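Local coordinates for protein leucine aminopeptidase (Legionella pneumophila, PDB 5GNE) that probably removes amino acids from the N-terminal ends of peptides, as a zinc-dependent aminopeptidase of peptidase family M28, at residues R9-N14 with K81-H86; L26-D31 with K77-L82; F33-I38 with L73-L78; K283-K288 with C311-S316. All blocks are in the same frame, centred on the assembly; numbering follows the deposited sequence.

Contact 1. Residues R9-N14 with K81-H86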
loop_
_atom_site.group_PDB
_atom_site.type_symbol
_atom_site.label_atom_id
_atom_site.label_comp_id
_atom_site.label_asym_id
_atom_site.label_seq_id
_atom_site.Cartn_x
_atom_site.Cartn_y
_atom_site.Cartn_z
ATOM N N ARG A 9 -17.721 -3.252 -11.557
ATOM C CA ARG A 9 -18.203 -4.305 -10.707
ATOM C C ARG A 9 -17.390 -4.288 -9.432
ATOM O O ARG A 9 -16.168 -4.470 -9.442
ATOM C CB ARG A 9 -18.136 -5.657 -11.418
ATOM C CG ARG A 9 -19.075 -5.704 -12.621
ATOM C CD ARG A 9 -19.119 -7.093 -13.266
ATOM N NE ARG A 9 -17.943 -7.355 -14.077
ATOM C CZ ARG A 9 -17.788 -8.460 -14.782
ATOM N NH1 ARG A 9 -18.731 -9.394 -14.733
ATOM N NH2 ARG A 9 -16.698 -8.638 -15.518
ATOM N N ILE A 10 -18.080 -4.053 -8.320
ATOM C CA ILE A 10 -17.398 -3.838 -7.043
ATOM C C ILE A 10 -18.078 -4.626 -5.955
ATOM O O ILE A 10 -19.250 -4.997 -6.075
ATOM C CB ILE A 10 -17.373 -2.359 -6.624
ATOM C CG1 ILE A 10 -18.782 -1.842 -6.337
ATOM C CG2 ILE A 10 -16.777 -1.488 -7.704
ATOM C CD1 ILE A 10 -18.761 -0.390 -5.896
ATOM N N ILE A 11 -17.323 -4.886 -4.892
ATOM C CA ILE A 11 -17.860 -5.560 -3.722
ATOM C C ILE A 11 -17.938 -4.551 -2.586
ATOM O O ILE A 11 -16.976 -3.844 -2.307
ATOM C CB ILE A 11 -17.002 -6.772 -3.338
ATOM C CG1 ILE A 11 -17.141 -7.839 -4.432
ATOM C CG2 ILE A 11 -17.417 -7.340 -1.979
ATOM C CD1 ILE A 11 -16.145 -8.946 -4.282
ATOM N N VAL A 12 -19.117 -4.429 -1.992
ATOM C CA VAL A 12 -19.355 -3.513 -0.877
ATOM C C VAL A 12 -20.039 -4.184 0.304
ATOM O O VAL A 12 -20.724 -5.173 0.151
ATOM C CB VAL A 12 -20.216 -2.343 -1.317
ATOM C CG1 VAL A 12 -19.469 -1.541 -2.387
ATOM C CG2 VAL A 12 -21.542 -2.876 -1.850
ATOM N N SER A 13 -19.870 -3.622 1.497
ATOM C CA SER A 13 -20.651 -4.071 2.667
ATOM C C SER A 13 -22.133 -3.875 2.383
ATOM O O SER A 13 -22.527 -2.978 1.624
ATOM C CB SER A 13 -20.294 -3.292 3.905
ATOM O OG SER A 13 -20.818 -1.985 3.748
ATOM N N ASN A 14 -22.967 -4.709 2.973
ATOM C CA ASN A 14 -24.398 -4.486 2.818
ATOM C C ASN A 14 -24.823 -3.090 3.258
ATOM O O ASN A 14 -25.741 -2.493 2.690
ATOM C CB ASN A 14 -25.165 -5.588 3.518
ATOM C CG ASN A 14 -25.089 -6.900 2.743
ATOM O OD1 ASN A 14 -24.726 -6.902 1.559
ATOM N ND2 ASN A 14 -25.391 -8.003 3.387
ATOM N N LYS A 81 -15.062 -15.535 -1.366
ATOM C CA LYS A 81 -13.627 -15.636 -1.205
ATOM C C LYS A 81 -12.938 -14.272 -1.117
ATOM O O LYS A 81 -11.875 -14.174 -0.516
ATOM C CB LYS A 81 -13.028 -16.465 -2.360
ATOM C CG LYS A 81 -12.190 -17.676 -1.894
ATOM C CD LYS A 81 -13.050 -18.861 -1.391
ATOM C CE LYS A 81 -12.229 -20.153 -1.225
ATOM N NZ LYS A 81 -12.523 -20.874 0.055
ATOM N N LEU A 82 -13.542 -13.219 -1.672
ATOM C CA LEU A 82 -12.968 -11.874 -1.552
ATOM C C LEU A 82 -13.484 -11.135 -0.292
ATOM O O LEU A 82 -13.136 -9.971 -0.086
ATOM C CB LEU A 82 -13.270 -11.029 -2.796
ATOM C CG LEU A 82 -12.810 -11.518 -4.177
ATOM C CD1 LEU A 82 -13.013 -10.460 -5.259
ATOM C CD2 LEU A 82 -11.357 -11.983 -4.157
ATOM N N THR A 83 -14.305 -11.785 0.540
ATOM C CA THR A 83 -14.761 -11.126 1.771
ATOM C C THR A 83 -14.476 -11.951 3.029
ATOM O O THR A 83 -14.958 -11.649 4.096
ATOM C CB THR A 83 -16.269 -10.813 1.738
ATOM O OG1 THR A 83 -17.007 -12.025 1.572
ATOM C CG2 THR A 83 -16.599 -9.881 0.595
ATOM N N SER A 84 -13.664 -12.983 2.885
ATOM C CA SER A 84 -13.251 -13.817 3.992
ATOM C C SER A 84 -11.797 -14.157 3.824
ATOM O O SER A 84 -11.297 -14.157 2.715
ATOM C CB SER A 84 -14.098 -15.084 4.024
ATOM O OG SER A 84 -13.897 -15.821 2.832
ATOM N N TYR A 85 -11.112 -14.469 4.911
ATOM C CA TYR A 85 -9.740 -14.936 4.790
ATOM C C TYR A 85 -9.409 -16.036 5.766
ATOM O O TYR A 85 -9.893 -16.051 6.881
ATOM C CB TYR A 85 -8.747 -13.771 4.955
ATOM C CG TYR A 85 -8.700 -13.142 6.333
ATOM C CD1 TYR A 85 -7.834 -13.610 7.327
ATOM C CD2 TYR A 85 -9.513 -12.058 6.636
ATOM C CE1 TYR A 85 -7.796 -13.011 8.595
ATOM C CE2 TYR A 85 -9.484 -11.453 7.896
ATOM C CZ TYR A 85 -8.627 -11.929 8.870
ATOM O OH TYR A 85 -8.611 -11.318 10.109
ATOM N N HIS A 86 -8.565 -16.957 5.326
ATOM C CA HIS A 86 -8.078 -17.994 6.202
ATOM C C HIS A 86 -6.571 -17.799 6.460
ATOM O O HIS A 86 -5.782 -17.566 5.546
ATOM C CB HIS A 86 -8.367 -19.365 5.588
ATOM C CG HIS A 86 -9.827 -19.637 5.382
ATOM N ND1 HIS A 86 -10.510 -19.193 4.271
ATOM C CD2 HIS A 86 -10.730 -20.312 6.133
ATOM C CE1 HIS A 86 -11.773 -19.575 4.348
ATOM N NE2 HIS A 86 -11.932 -20.256 5.469
#
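Ile11 meets Leu82 and Thr83 with the two arms of its branched side chain, a simple case of one beta-branched residue serving two neighbours. The longer arm ends in CD1, which lies 3.6 Å from Leu82 CD1 and 3.8 Å from Leu82 CB, so this methyl rests on the root of the leucine as well as on one branch; the two side chains cross at about a right angle. The shorter arm, CG2, stands 3.7 Å from Thr83 CG2 in a methyl-to-methyl touch. The fork is set by Ile11 chi1 (-68°), which lays CG1 beside the backbone N and leaves CG2 on the far side of CB from that nitrogen.

Thr83 OG1 is hydrogen-bonded to the carbonyl O of Leu79, four residues back, an orientation consistent with its methyl facing Ile11. Phe35 and Tyr313 also touch Ile11, and Tyr64 of helix 62-65 touches Leu82. The backbone of Ile11 is hydrogen-bonded to Leu59 of the neighbouring strand, which fixes the isoleucine in the sheet. The arrangement is that of an antiparallel sheet, here of four strands, with the chain that follows helix 75-81 packed against one face.

Contact 2. Residues L26-D31 with K77-L82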
loop_
_atom_site.group_PDB
_atom_site.type_symbol
_atom_site.label_atom_id
_atom_site.label_comp_id
_atom_site.label_asym_id
_atom_site.label_seq_id
_atom_site.Cartn_x
_atom_site.Cartn_y
_atom_site.Cartn_z
ATOM N N LEU A 26 -27.727 -5.612 -8.473
ATOM C CA LEU A 26 -27.224 -6.620 -7.569
ATOM C C LEU A 26 -26.883 -7.915 -8.276
ATOM O O LEU A 26 -27.775 -8.579 -8.801
ATOM C CB LEU A 26 -28.256 -6.881 -6.480
ATOM C CG LEU A 26 -27.784 -7.831 -5.389
ATOM C CD1 LEU A 26 -26.589 -7.212 -4.661
ATOM C CD2 LEU A 26 -28.927 -8.077 -4.444
ATOM N N ILE A 27 -25.622 -8.326 -8.250
ATOM C CA ILE A 27 -25.262 -9.570 -8.921
ATOM C C ILE A 27 -25.326 -10.773 -7.969
ATOM O O ILE A 27 -25.913 -11.784 -8.285
ATOM C CB ILE A 27 -23.844 -9.493 -9.533
ATOM C CG1 ILE A 27 -23.759 -8.385 -10.580
ATOM C CG2 ILE A 27 -23.458 -10.836 -10.142
ATOM C CD1 ILE A 27 -22.312 -7.921 -10.869
ATOM N N ALA A 28 -24.702 -10.649 -6.804
ATOM C CA ALA A 28 -24.719 -11.681 -5.774
ATOM C C ALA A 28 -24.701 -10.981 -4.429
ATOM O O ALA A 28 -24.266 -9.841 -4.329
ATOM C CB ALA A 28 -23.534 -12.619 -5.909
ATOM N N GLN A 29 -25.207 -11.652 -3.404
ATOM C CA GLN A 29 -25.283 -11.092 -2.066
ATOM C C GLN A 29 -25.107 -12.138 -0.997
ATOM O O GLN A 29 -25.522 -13.256 -1.181
ATOM C CB GLN A 29 -26.618 -10.387 -1.858
ATOM C CG GLN A 29 -26.597 -9.349 -0.731
ATOM C CD GLN A 29 -27.857 -8.526 -0.706
ATOM O OE1 GLN A 29 -28.954 -9.066 -0.566
ATOM N NE2 GLN A 29 -27.712 -7.207 -0.851
ATOM N N SER A 30 -24.463 -11.766 0.112
ATOM C CA SER A 30 -24.327 -12.630 1.294
ATOM C C SER A 30 -24.967 -11.935 2.497
ATOM O O SER A 30 -25.530 -10.865 2.363
ATOM C CB SER A 30 -22.857 -12.936 1.586
ATOM O OG SER A 30 -22.176 -11.784 2.115
ATOM N N ASP A 31 -24.897 -12.525 3.680
ATOM C CA ASP A 31 -25.455 -11.857 4.852
ATOM C C ASP A 31 -24.756 -10.498 5.119
ATOM O O ASP A 31 -25.369 -9.615 5.713
ATOM C CB ASP A 31 -25.440 -12.776 6.083
ATOM C CG ASP A 31 -24.057 -13.234 6.481
ATOM O OD1 ASP A 31 -23.156 -13.261 5.624
ATOM O OD2 ASP A 31 -23.889 -13.618 7.660
ATOM N N LYS A 77 -19.071 -17.669 -5.249
ATOM C CA LYS A 77 -17.768 -18.102 -4.778
ATOM C C LYS A 77 -16.814 -16.903 -4.781
ATOM O O LYS A 77 -15.994 -16.729 -3.864
ATOM C CB LYS A 77 -17.213 -19.242 -5.618
ATOM C CG LYS A 77 -16.046 -19.941 -4.902
ATOM C CD LYS A 77 -15.443 -21.018 -5.771
ATOM C CE LYS A 77 -16.259 -22.286 -5.777
ATOM N NZ LYS A 77 -15.505 -23.348 -6.491
ATOM N N LEU A 78 -16.954 -16.057 -5.793
ATOM C CA LEU A 78 -16.165 -14.839 -5.872
ATOM C C LEU A 78 -16.437 -13.962 -4.649
ATOM O O LEU A 78 -15.520 -13.501 -3.962
ATOM C CB LEU A 78 -16.492 -14.079 -7.153
ATOM C CG LEU A 78 -15.767 -12.736 -7.282
ATOM C CD1 LEU A 78 -14.378 -12.909 -7.878
ATOM C CD2 LEU A 78 -16.585 -11.790 -8.150
ATOM N N LEU A 79 -17.721 -13.743 -4.394
ATOM C CA LEU A 79 -18.145 -12.898 -3.314
ATOM C C LEU A 79 -17.654 -13.422 -1.968
ATOM O O LEU A 79 -17.128 -12.660 -1.145
ATOM C CB LEU A 79 -19.670 -12.767 -3.318
ATOM C CG LEU A 79 -20.177 -12.006 -2.076
ATOM C CD1 LEU A 79 -19.592 -10.576 -2.038
ATOM C CD2 LEU A 79 -21.693 -11.956 -2.057
ATOM N N ASP A 80 -17.786 -14.727 -1.755
ATOM C CA ASP A 80 -17.330 -15.334 -0.505
ATOM C C ASP A 80 -15.818 -15.230 -0.323
ATOM O O ASP A 80 -15.337 -14.877 0.755
ATOM C CB ASP A 80 -17.766 -16.807 -0.415
ATOM C CG ASP A 80 -17.151 -17.529 0.778
ATOM O OD1 ASP A 80 -17.610 -17.304 1.922
ATOM O OD2 ASP A 80 -16.199 -18.315 0.579
ATOM N N LYS A 81 -15.062 -15.535 -1.366
ATOM C CA LYS A 81 -13.627 -15.636 -1.205
ATOM C C LYS A 81 -12.938 -14.272 -1.117
ATOM O O LYS A 81 -11.875 -14.174 -0.516
ATOM C CB LYS A 81 -13.028 -16.465 -2.360
ATOM C CG LYS A 81 -12.190 -17.676 -1.894
ATOM C CD LYS A 81 -13.050 -18.861 -1.391
ATOM C CE LYS A 81 -12.229 -20.153 -1.225
ATOM N NZ LYS A 81 -12.523 -20.874 0.055
ATOM N N LEU A 82 -13.542 -13.219 -1.672
ATOM C CA LEU A 82 -12.968 -11.874 -1.552
ATOM C C LEU A 82 -13.484 -11.135 -0.292
ATOM O O LEU A 82 -13.136 -9.971 -0.086
ATOM C CB LEU A 82 -13.270 -11.029 -2.796
ATOM C CG LEU A 82 -12.810 -11.518 -4.177
ATOM C CD1 LEU A 82 -13.013 -10.460 -5.259
ATOM C CD2 LEU A 82 -11.357 -11.983 -4.157
#
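Leu79 packs against Ala28, Gln29 and Ser30 as an apolar helix-on-strand contact, at the place where strand 25-29, an outermost strand of the small antiparallel sheet, runs out into the turn toward strand 33-38. A single methyl does nearly all the touching. Leu79 CD2 lies against the peptide that joins Gln29 to Ser30, 3.5 Å from Ser30 N and 3.6 Å from Gln29 C. Along the chain it also reaches Ser30 CB at 3.9 Å and, before the peptide, Ala28 CB at 4.3 Å. The leucine therefore sits on backbone more than on side chains: Ala28 has only a short one, and that of Gln29 points away from the helix. Leu79 CG is anti to the backbone N (chi1 173°), an extended course that carries the branched end from the helix surface across to the strand.

Just ahead of this point the strand contains a classic beta bulge: Ile27 and Ala28 both pair with Phe35 of the adjoining strand. On the side of the sheet to which Gln29 turns, its NE2 bonds to Ser34 OG and its chain touches Asn14 and Tyr17 of helix 14-20, so this end of the sheet has helices on both faces. Of the Ser30 side chain it is CB that meets Leu79, while OG accepts from the backbone N of His32 and of Phe33, binding the turn to itself. The backbone around Leu79 is held by Lys81 N to Lys77 O (2.9 Å) and Leu82 N to Leu78 O (3.0 Å).

Contact 3. Residues F33-I38 with L73-L78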
loop_
_atom_site.group_PDB
_atom_site.type_symbol
_atom_site.label_atom_id
_atom_site.label_comp_id
_atom_site.label_asym_id
_atom_site.label_seq_id
_atom_site.Cartn_x
_atom_site.Cartn_y
_atom_site.Cartn_z
ATOM N N PHE A 33 -22.127 -8.881 2.605
ATOM C CA PHE A 33 -21.602 -8.139 1.457
ATOM C C PHE A 33 -22.439 -8.335 0.203
ATOM O O PHE A 33 -23.189 -9.335 0.076
ATOM C CB PHE A 33 -20.139 -8.526 1.173
ATOM C CG PHE A 33 -19.192 -8.186 2.303
ATOM C CD1 PHE A 33 -18.603 -6.940 2.382
ATOM C CD2 PHE A 33 -18.928 -9.105 3.304
ATOM C CE1 PHE A 33 -17.745 -6.618 3.433
ATOM C CE2 PHE A 33 -18.077 -8.797 4.363
ATOM C CZ PHE A 33 -17.483 -7.549 4.427
ATOM N N SER A 34 -22.317 -7.357 -0.697
ATOM C CA SER A 34 -22.948 -7.382 -2.012
ATOM C C SER A 34 -21.950 -7.211 -3.152
ATOM O O SER A 34 -21.026 -6.395 -3.064
ATOM C CB SER A 34 -24.009 -6.285 -2.107
ATOM O OG SER A 34 -25.000 -6.491 -1.101
ATOM N N PHE A 35 -22.146 -7.988 -4.212
ATOM C CA PHE A 35 -21.363 -7.877 -5.430
ATOM C C PHE A 35 -22.232 -7.176 -6.457
ATOM O O PHE A 35 -23.285 -7.694 -6.836
ATOM C CB PHE A 35 -20.918 -9.259 -5.925
ATOM C CG PHE A 35 -20.166 -9.237 -7.236
ATOM C CD1 PHE A 35 -19.222 -8.257 -7.492
ATOM C CD2 PHE A 35 -20.368 -10.233 -8.187
ATOM C CE1 PHE A 35 -18.507 -8.247 -8.682
ATOM C CE2 PHE A 35 -19.666 -10.229 -9.412
ATOM C CZ PHE A 35 -18.737 -9.243 -9.657
ATOM N N ILE A 36 -21.842 -5.976 -6.869
ATOM C CA ILE A 36 -22.738 -5.156 -7.674
ATOM C C ILE A 36 -22.102 -4.554 -8.911
ATOM O O ILE A 36 -20.885 -4.450 -9.040
ATOM C CB ILE A 36 -23.333 -3.987 -6.854
ATOM C CG1 ILE A 36 -22.227 -3.055 -6.364
ATOM C CG2 ILE A 36 -24.156 -4.503 -5.681
ATOM C CD1 ILE A 36 -22.767 -1.744 -5.697
ATOM N N ALA A 37 -22.967 -4.153 -9.829
ATOM C CA ALA A 37 -22.541 -3.383 -10.975
ATOM C C ALA A 37 -23.146 -1.996 -10.853
ATOM O O ALA A 37 -24.352 -1.841 -10.647
ATOM C CB ALA A 37 -22.970 -4.063 -12.273
ATOM N N ILE A 38 -22.296 -0.987 -10.970
ATOM C CA ILE A 38 -22.720 0.379 -10.753
ATOM C C ILE A 38 -21.757 1.272 -11.526
ATOM O O ILE A 38 -20.543 1.070 -11.501
ATOM C CB ILE A 38 -22.759 0.752 -9.229
ATOM C CG1 ILE A 38 -23.509 2.074 -9.010
ATOM C CG2 ILE A 38 -21.355 0.808 -8.599
ATOM C CD1 ILE A 38 -23.563 2.497 -7.564
ATOM N N LEU A 73 -19.459 -16.317 -14.528
ATOM C CA LEU A 73 -18.828 -16.180 -13.224
ATOM C C LEU A 73 -19.569 -16.981 -12.175
ATOM O O LEU A 73 -20.789 -17.007 -12.147
ATOM C CB LEU A 73 -18.777 -14.706 -12.759
ATOM C CG LEU A 73 -17.896 -13.778 -13.598
ATOM C CD1 LEU A 73 -17.959 -12.350 -13.078
ATOM C CD2 LEU A 73 -16.463 -14.263 -13.622
ATOM N N ASP A 74 -18.818 -17.630 -11.299
ATOM C CA ASP A 74 -19.406 -18.150 -10.082
ATOM C C ASP A 74 -19.423 -16.978 -9.069
ATOM O O ASP A 74 -18.531 -16.830 -8.236
ATOM C CB ASP A 74 -18.625 -19.357 -9.583
ATOM C CG ASP A 74 -19.260 -20.010 -8.363
ATOM O OD1 ASP A 74 -20.207 -19.440 -7.769
ATOM O OD2 ASP A 74 -18.807 -21.121 -8.016
ATOM N N SER A 75 -20.427 -16.120 -9.201
ATOM C CA SER A 75 -20.520 -14.912 -8.404
ATOM C C SER A 75 -20.479 -15.144 -6.905
ATOM O O SER A 75 -19.887 -14.338 -6.176
ATOM C CB SER A 75 -21.785 -14.153 -8.738
ATOM O OG SER A 75 -21.536 -13.301 -9.819
ATOM N N LYS A 76 -21.114 -16.212 -6.433
ATOM C CA LYS A 76 -21.153 -16.431 -5.004
ATOM C C LYS A 76 -19.796 -16.866 -4.479
ATOM O O LYS A 76 -19.396 -16.468 -3.388
ATOM C CB LYS A 76 -22.227 -17.447 -4.633
ATOM C CG LYS A 76 -23.603 -16.983 -5.049
ATOM C CD LYS A 76 -24.711 -17.714 -4.332
ATOM C CE LYS A 76 -25.979 -16.886 -4.449
ATOM N NZ LYS A 76 -25.703 -15.441 -4.095
ATOM N N LYS A 77 -19.071 -17.669 -5.249
ATOM C CA LYS A 77 -17.768 -18.102 -4.778
ATOM C C LYS A 77 -16.814 -16.903 -4.781
ATOM O O LYS A 77 -15.994 -16.729 -3.864
ATOM C CB LYS A 77 -17.213 -19.242 -5.618
ATOM C CG LYS A 77 -16.046 -19.941 -4.902
ATOM C CD LYS A 77 -15.443 -21.018 -5.771
ATOM C CE LYS A 77 -16.259 -22.286 -5.777
ATOM N NZ LYS A 77 -15.505 -23.348 -6.491
ATOM N N LEU A 78 -16.954 -16.057 -5.793
ATOM C CA LEU A 78 -16.165 -14.839 -5.872
ATOM C C LEU A 78 -16.437 -13.962 -4.649
ATOM O O LEU A 78 -15.520 -13.501 -3.962
ATOM C CB LEU A 78 -16.492 -14.079 -7.153
ATOM C CG LEU A 78 -15.767 -12.736 -7.282
ATOM C CD1 LEU A 78 -14.378 -12.909 -7.878
ATOM C CD2 LEU A 78 -16.585 -11.790 -8.150
#
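Phe35 and Leu78 both hold CG anti to the backbone N, with chi1 of 177° in each, and these two extended side chains reach toward one another from strand and helix until they cross at about a right angle. What arrives over the phenylalanine ring is one methyl, Leu78 CD2. It stands 3.8 Å from the ring centroid and 21° off the ring normal, displaced toward the rim where CZ and CE2 lie, 3.7 Å from both Phe35 CZ and Phe35 CE2. This is a CH-pi contact over the face. Ser75, one turn earlier in the helix, approaches differently: its OG comes to the ring's edge near the plane, 3.6 Å from Phe35 CE2. The same ring is thus met from above by a methyl and from the side by a hydroxyl oxygen.

Asp74 caps the start of the helix: it occupies the N-cap position and its OD1 accepts from Lys77 N at 3.3 Å, the nitrogen lying well above the carboxylate plane; Leu78 N bonds to Asp74 O at 3.0 Å, which ties the leucine to the first turn. Within the sheet, Arg9 and Ile11 of strand 8-13 and Ile27 of strand 25-29 also touch Phe35, so the ring stands among side chains from both neighbouring strands. No hydrogen bond joins the two segments: the contact rests on dispersion and on the weak attraction between C-H bonds and the aromatic face, while the serine oxygen probably gains a little from the slightly positive hydrogens at the ring's edge.

Contact 4. Residues K283-K288 with C311-S316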
loop_
_atom_site.group_PDB
_atom_site.type_symbol
_atom_site.label_atom_id
_atom_site.label_comp_id
_atom_site.label_asym_id
_atom_site.label_seq_id
_atom_site.Cartn_x
_atom_site.Cartn_y
_atom_site.Cartn_z
ATOM N N LYS A 283 -4.351 -6.064 12.734
ATOM C CA LYS A 283 -4.487 -7.490 12.994
ATOM C C LYS A 283 -5.474 -8.229 12.088
ATOM O O LYS A 283 -5.548 -9.453 12.150
ATOM C CB LYS A 283 -4.851 -7.771 14.455
ATOM C CG LYS A 283 -5.318 -6.622 15.310
ATOM C CD LYS A 283 -5.606 -7.184 16.713
ATOM C CE LYS A 283 -5.987 -6.128 17.733
ATOM N NZ LYS A 283 -6.567 -6.760 18.959
ATOM N N ASP A 284 -6.249 -7.527 11.271
ATOM C CA ASP A 284 -7.070 -8.257 10.306
ATOM C C ASP A 284 -6.533 -8.146 8.868
ATOM O O ASP A 284 -5.925 -7.153 8.472
ATOM C CB ASP A 284 -8.554 -7.842 10.415
ATOM C CG ASP A 284 -8.758 -6.341 10.474
ATOM O OD1 ASP A 284 -8.286 -5.635 9.566
ATOM O OD2 ASP A 284 -9.414 -5.874 11.440
ATOM N N TYR A 285 -6.769 -9.193 8.093
ATOM C CA TYR A 285 -6.396 -9.197 6.697
ATOM C C TYR A 285 -4.886 -9.083 6.501
ATOM O O TYR A 285 -4.423 -8.576 5.489
ATOM C CB TYR A 285 -7.133 -8.085 5.946
ATOM C CG TYR A 285 -8.412 -8.576 5.317
ATOM C CD1 TYR A 285 -8.405 -9.124 4.033
ATOM C CD2 TYR A 285 -9.614 -8.517 5.996
ATOM C CE1 TYR A 285 -9.564 -9.592 3.443
ATOM C CE2 TYR A 285 -10.779 -8.986 5.418
ATOM C CZ TYR A 285 -10.745 -9.521 4.143
ATOM O OH TYR A 285 -11.900 -9.986 3.564
ATOM N N VAL A 286 -4.138 -9.589 7.477
ATOM C CA VAL A 286 -2.671 -9.644 7.445
ATOM C C VAL A 286 -2.252 -11.022 7.915
ATOM O O VAL A 286 -3.064 -11.755 8.449
ATOM C CB VAL A 286 -2.005 -8.574 8.343
ATOM C CG1 VAL A 286 -2.221 -7.180 7.771
ATOM C CG2 VAL A 286 -2.566 -8.652 9.761
ATOM N N ASP A 287 -1.000 -11.386 7.683
ATOM C CA ASP A 287 -0.433 -12.629 8.203
ATOM C C ASP A 287 -0.035 -12.432 9.652
ATOM O O ASP A 287 0.721 -11.509 9.964
ATOM C CB ASP A 287 0.799 -13.053 7.401
ATOM C CG ASP A 287 1.300 -14.431 7.778
ATOM O OD1 ASP A 287 2.370 -14.548 8.410
ATOM O OD2 ASP A 287 0.622 -15.410 7.418
ATOM N N LYS A 288 -0.527 -13.292 10.536
ATOM C CA LYS A 288 -0.218 -13.162 11.956
ATOM C C LYS A 288 1.243 -13.442 12.224
ATOM O O LYS A 288 1.865 -12.707 12.970
ATOM C CB LYS A 288 -1.100 -14.115 12.785
ATOM C CG LYS A 288 -0.939 -14.070 14.322
ATOM C CD LYS A 288 -1.310 -12.731 14.946
ATOM C CE LYS A 288 -1.181 -12.740 16.486
ATOM N NZ LYS A 288 -2.190 -13.615 17.196
ATOM N N CYS A 311 -9.148 -2.545 11.061
ATOM C CA CYS A 311 -9.540 -1.763 9.886
ATOM C C CYS A 311 -10.884 -2.214 9.332
ATOM O O CYS A 311 -11.323 -3.329 9.579
ATOM C CB CYS A 311 -8.472 -1.853 8.773
ATOM S SG CYS A 311 -8.669 -0.551 7.545
ATOM N N GLY A 312 -11.530 -1.336 8.576
ATOM C CA GLY A 312 -12.700 -1.702 7.799
ATOM C C GLY A 312 -12.372 -2.644 6.639
ATOM O O GLY A 312 -11.216 -3.020 6.415
ATOM N N TYR A 313 -13.407 -3.005 5.889
ATOM C CA TYR A 313 -13.274 -3.813 4.680
ATOM C C TYR A 313 -12.462 -3.092 3.604
ATOM O O TYR A 313 -12.586 -1.878 3.449
ATOM C CB TYR A 313 -14.670 -4.164 4.129
ATOM C CG TYR A 313 -14.623 -4.970 2.855
ATOM C CD1 TYR A 313 -14.016 -6.213 2.836
ATOM C CD2 TYR A 313 -15.141 -4.472 1.668
ATOM C CE1 TYR A 313 -13.930 -6.947 1.684
ATOM C CE2 TYR A 313 -15.068 -5.200 0.507
ATOM C CZ TYR A 313 -14.458 -6.440 0.523
ATOM O OH TYR A 313 -14.367 -7.189 -0.609
ATOM N N ALA A 314 -11.656 -3.839 2.853
ATOM C CA ALA A 314 -10.905 -3.289 1.705
ATOM C C ALA A 314 -10.134 -2.057 2.161
ATOM O O ALA A 314 -10.123 -1.003 1.529
ATOM C CB ALA A 314 -11.835 -2.954 0.557
ATOM N N CYS A 315 -9.520 -2.231 3.309
ATOM C CA CYS A 315 -8.817 -1.195 4.014
ATOM C C CYS A 315 -7.706 -0.546 3.191
ATOM O O CYS A 315 -7.618 0.690 3.088
ATOM C CB CYS A 315 -8.251 -1.810 5.275
ATOM S SG CYS A 315 -7.133 -0.610 6.225
ATOM N N SER A 316 -6.860 -1.376 2.589
ATOM C CA SER A 316 -5.738 -0.836 1.853
ATOM C C SER A 316 -5.128 -1.919 0.987
ATOM O O SER A 316 -5.608 -3.057 0.998
ATOM C CB SER A 316 -4.703 -0.257 2.820
ATOM O OG SER A 316 -3.752 0.523 2.120
#
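Asp284 turns toward Cys311, and its side chain can be followed outward atom by atom. CB carries CG into the position between backbone N and carbonyl carbon (chi1 47°), which brings the carboxylate up to the cysteine's main chain, CG being 3.9 Å from Cys311 N. OD2 then accepts a weak hydrogen bond from Cys311 N, long at 3.4 Å but nearly straight at 165°. OD1 is almost as near, 3.5 Å from Cys311 N, and also lies 3.9 Å from Cys311 CB, but its approach does not count as a bond.

The next residue adds a looser touch. Tyr285, whose backbone takes a left-handed conformation, brings its OH to the ring edge of Tyr313, 4.1 Å from CE1, the two side chains crossing obliquely. Tyr313 OH itself is hydrogen-bonded to the carbonyl O of Leu82.

Within 311-316 the disulfide Cys311 SG to Cys315 SG (2.0 Å) closes a short loop. Just beyond it Ser316 OG bonds to Asp266 OD2 and to Gln264 NE2, making Ser316 a second-shell partner of a zinc ligand. The side chain of Cys311 lies about 8 Å from that of Asp266. A small disulfide loop beside a two-zinc centre is a feature shared with M28 aminopeptidases such as that of Vibrio proteolyticus.

Contacts 1, 2 and 3 are parts of one interface between the four-stranded sheet and helix 75-81 with the residues that follow it: the centres of contacts 2 and 3 are about 4 Å apart, and that of contact 1 lies about 7 Å from contact 2 and 8 Å from contact 3. Leu79 joins the first two, its CD1 lying 3.9 Å from Ile11 CG2. Contact 4 is about 12 Å from contact 1, centre to centre. Its Tyr313 reaches two of the others: Leu82 of contact 1 through the hydroxyl, and contact 3 through CG, 3.6 Å from Phe33 CE1. The first three lie away from the metals, whereas in contact 4 the Cys311 side chain is about 9 Å from a bound zinc ion.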